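Local coordinates for protein tryparedoxin (Crithidia fasciculata, PDB 1O8X) that probably serves as a thioredoxin-like dithiol-disulfide oxidoreductase, passing reducing equivalents to partner proteins in the trypanosomatid defence against oxidative stress, at residues L30-F35 against E138-K143. The protein carries 1 engineered substitution. Numbering follows the deposited sequence.
Sequences LVFFYF and EQFPWK
Leu30 and Phe32 reach from an inner strand of the thioredoxin-fold sheet to Phe140, Pro141 and Trp142 in the C-terminal loop, and the contact illustrates how a tail without regular structure can be fitted to a sheet: between these two segments the join is wholly apolar, while Trp142 O is hydrogen-bonded to Thr124 and Arg126. On the leucine side, one methyl does the touching: CD2 of Leu30 lies 3.5 Å from Phe140 CZ, a methyl-to-ring contact, and 3.7 Å from Pro141 CB, with the leucine and the phenylalanine pointing at each other. The aromatic contacts centre on Phe32, which presents its far end to the loop. Phe140 CE1 abuts the rim of that ring, almost level with it, 3.7 Å from Phe32 CZ, while Leu30 CG lies over the rim of one face. Trp142 CZ3 is 4.2 Å from Phe32 CZ, the side chains roughly perpendicular, and helix 127-131 packs against both residues. Phe63, on the adjoining strand, meets the rings of Phe32 and Phe140. Gln139 to Trp142 form a type VIa beta turn, with the cis peptide before Pro141 and a hydrogen bond from Trp142 N to Gln139 O of 2.9 Å; the indole NE1 is hydrogen-bonded to Asp134. With CG of Phe140 anti to its own N (chi1 173°), the ring extends toward the strand, and Pro141 CB sits 3.8 Å above the centre of one face of the Phe140 ring.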
loop_
_atom_site.group_PDB
_atom_site.type_symbol
_atom_site.label_atom_id
_atom_site.label_comp_id
_atom_site.label_asym_id
_atom_site.label_seq_id
_atom_site.Cartn_x
_atom_site.Cartn_y
_atom_site.Cartn_z
ATOM N N LEU A 30 -9.643 -5.254 -2.827
ATOM C CA LEU A 30 -8.928 -5.100 -1.564
ATOM C C LEU A 30 -7.772 -4.147 -1.837
ATOM O O LEU A 30 -7.077 -4.288 -2.847
ATOM C CB LEU A 30 -8.407 -6.455 -1.102
ATOM C CG LEU A 30 -7.525 -6.445 0.151
ATOM C CD1 LEU A 30 -8.228 -5.996 1.410
ATOM C CD2 LEU A 30 -6.936 -7.832 0.333
ATOM N N VAL A 31 -7.568 -3.177 -0.952
ATOM C CA VAL A 31 -6.516 -2.189 -1.139
ATOM C C VAL A 31 -5.527 -2.309 -0.006
ATOM O O VAL A 31 -5.902 -2.175 1.157
ATOM C CB VAL A 31 -7.095 -0.755 -1.189
ATOM C CG1 VAL A 31 -5.978 0.268 -1.278
ATOM C CG2 VAL A 31 -8.026 -0.625 -2.395
ATOM N N PHE A 32 -4.267 -2.558 -0.344
ATOM C CA PHE A 32 -3.221 -2.595 0.665
ATOM C C PHE A 32 -2.471 -1.278 0.673
ATOM O O PHE A 32 -1.861 -0.894 -0.339
ATOM C CB PHE A 32 -2.203 -3.686 0.342
ATOM C CG PHE A 32 -2.678 -5.078 0.581
ATOM C CD1 PHE A 32 -3.002 -5.875 -0.510
ATOM C CD2 PHE A 32 -2.737 -5.625 1.870
ATOM C CE1 PHE A 32 -3.419 -7.179 -0.344
ATOM C CE2 PHE A 32 -3.165 -6.936 2.063
ATOM C CZ PHE A 32 -3.494 -7.725 0.953
ATOM N N PHE A 33 -2.461 -0.603 1.812
ATOM C CA PHE A 33 -1.585 0.544 2.038
ATOM C C PHE A 33 -0.222 0.031 2.459
ATOM O O PHE A 33 -0.105 -0.694 3.458
ATOM C CB PHE A 33 -2.172 1.435 3.130
ATOM C CG PHE A 33 -3.508 2.006 2.780
ATOM C CD1 PHE A 33 -4.622 1.711 3.553
ATOM C CD2 PHE A 33 -3.646 2.851 1.679
ATOM C CE1 PHE A 33 -5.875 2.257 3.241
ATOM C CE2 PHE A 33 -4.887 3.391 1.348
ATOM C CZ PHE A 33 -6.004 3.095 2.144
ATOM N N TYR A 34 0.795 0.368 1.670
ATOM C CA TYR A 34 2.167 -0.073 1.924
ATOM C C TYR A 34 2.967 1.098 2.446
ATOM O O TYR A 34 3.282 2.024 1.707
ATOM C CB TYR A 34 2.798 -0.628 0.643
ATOM C CG TYR A 34 4.221 -1.119 0.845
ATOM C CD1 TYR A 34 4.577 -1.838 1.991
ATOM C CD2 TYR A 34 5.213 -0.872 -0.112
ATOM C CE1 TYR A 34 5.879 -2.301 2.178
ATOM C CE2 TYR A 34 6.530 -1.340 0.074
ATOM C CZ TYR A 34 6.838 -2.066 1.215
ATOM O OH TYR A 34 8.111 -2.555 1.451
ATOM N N PHE A 35 3.245 1.066 3.743
ATOM C CA PHE A 35 4.027 2.119 4.400
ATOM C C PHE A 35 5.495 1.722 4.356
ATOM O O PHE A 35 5.887 0.672 4.888
ATOM C CB PHE A 35 3.575 2.293 5.855
ATOM C CG PHE A 35 2.122 2.656 5.981
ATOM C CD1 PHE A 35 1.138 1.669 5.989
ATOM C CD2 PHE A 35 1.728 3.990 6.053
ATOM C CE1 PHE A 35 -0.212 2.011 6.070
ATOM C CE2 PHE A 35 0.372 4.321 6.157
ATOM C CZ PHE A 35 -0.582 3.332 6.157
ATOM N N GLU A 138 -2.080 -18.863 0.309
ATOM C CA GLU A 138 -3.052 -19.892 0.675
ATOM C C GLU A 138 -3.991 -19.378 1.764
ATOM O O GLU A 138 -5.134 -19.812 1.876
ATOM C CB GLU A 138 -2.310 -21.164 1.099
ATOM C CG GLU A 138 -1.648 -21.872 -0.075
ATOM C CD GLU A 138 -1.002 -23.197 0.288
ATOM O OE1 GLU A 138 -1.050 -23.613 1.469
ATOM O OE2 GLU A 138 -0.443 -23.832 -0.629
ATOM N N GLN A 139 -3.505 -18.439 2.569
ATOM C CA GLN A 139 -4.314 -17.861 3.637
ATOM C C GLN A 139 -4.670 -16.398 3.399
ATOM O O GLN A 139 -5.212 -15.727 4.299
ATOM C CB GLN A 139 -3.632 -18.022 5.000
ATOM C CG GLN A 139 -3.447 -19.484 5.420
ATOM C CD GLN A 139 -4.723 -20.293 5.350
ATOM O OE1 GLN A 139 -4.720 -21.413 4.820
ATOM N NE2 GLN A 139 -5.816 -19.743 5.880
ATOM N N PHE A 140 -4.377 -15.901 2.199
ATOM C CA PHE A 140 -4.773 -14.538 1.820
ATOM C C PHE A 140 -6.285 -14.360 2.041
ATOM O O PHE A 140 -7.038 -15.289 1.730
ATOM C CB PHE A 140 -4.412 -14.335 0.346
ATOM C CG PHE A 140 -4.890 -13.046 -0.241
ATOM C CD1 PHE A 140 -4.060 -11.932 -0.289
ATOM C CD2 PHE A 140 -6.182 -12.954 -0.771
ATOM C CE1 PHE A 140 -4.533 -10.738 -0.861
ATOM C CE2 PHE A 140 -6.653 -11.776 -1.328
ATOM C CZ PHE A 140 -5.840 -10.677 -1.383
ATOM N N PRO A 141 -6.775 -13.203 2.507
ATOM C CA PRO A 141 -6.020 -11.980 2.800
ATOM C C PRO A 141 -5.556 -11.836 4.255
ATOM O O PRO A 141 -5.395 -10.703 4.713
ATOM C CB PRO A 141 -7.049 -10.882 2.487
ATOM C CG PRO A 141 -8.338 -11.505 2.934
ATOM C CD PRO A 141 -8.227 -12.984 2.650
ATOM N N TRP A 142 -5.332 -12.954 4.951
ATOM C CA TRP A 142 -4.701 -12.941 6.287
ATOM C C TRP A 142 -5.534 -12.134 7.275
ATOM O O TRP A 142 -5.039 -11.270 7.980
ATOM C CB TRP A 142 -3.250 -12.435 6.220
ATOM C CG TRP A 142 -2.456 -13.129 5.141
ATOM C CD1 TRP A 142 -2.129 -14.459 5.084
ATOM C CD2 TRP A 142 -1.922 -12.540 3.950
ATOM N NE1 TRP A 142 -1.414 -14.727 3.940
ATOM C CE2 TRP A 142 -1.277 -13.571 3.218
ATOM C CE3 TRP A 142 -1.926 -11.243 3.419
ATOM C CZ2 TRP A 142 -0.625 -13.333 1.999
ATOM C CZ3 TRP A 142 -1.286 -11.007 2.211
ATOM C CH2 TRP A 142 -0.643 -12.049 1.512
ATOM N N LYS A 143 -6.836 -12.412 7.297
ATOM C CA LYS A 143 -7.781 -11.609 8.050
ATOM C C LYS A 143 -7.408 -11.502 9.525
ATOM O O LYS A 143 -7.042 -12.498 10.184
ATOM C CB LYS A 143 -9.170 -12.239 7.959
ATOM C CG LYS A 143 -9.732 -12.203 6.569
ATOM C CD LYS A 143 -11.160 -12.695 6.528
ATOM C CE LYS A 143 -11.468 -13.200 5.140
ATOM N NZ LYS A 143 -10.781 -14.494 4.891
#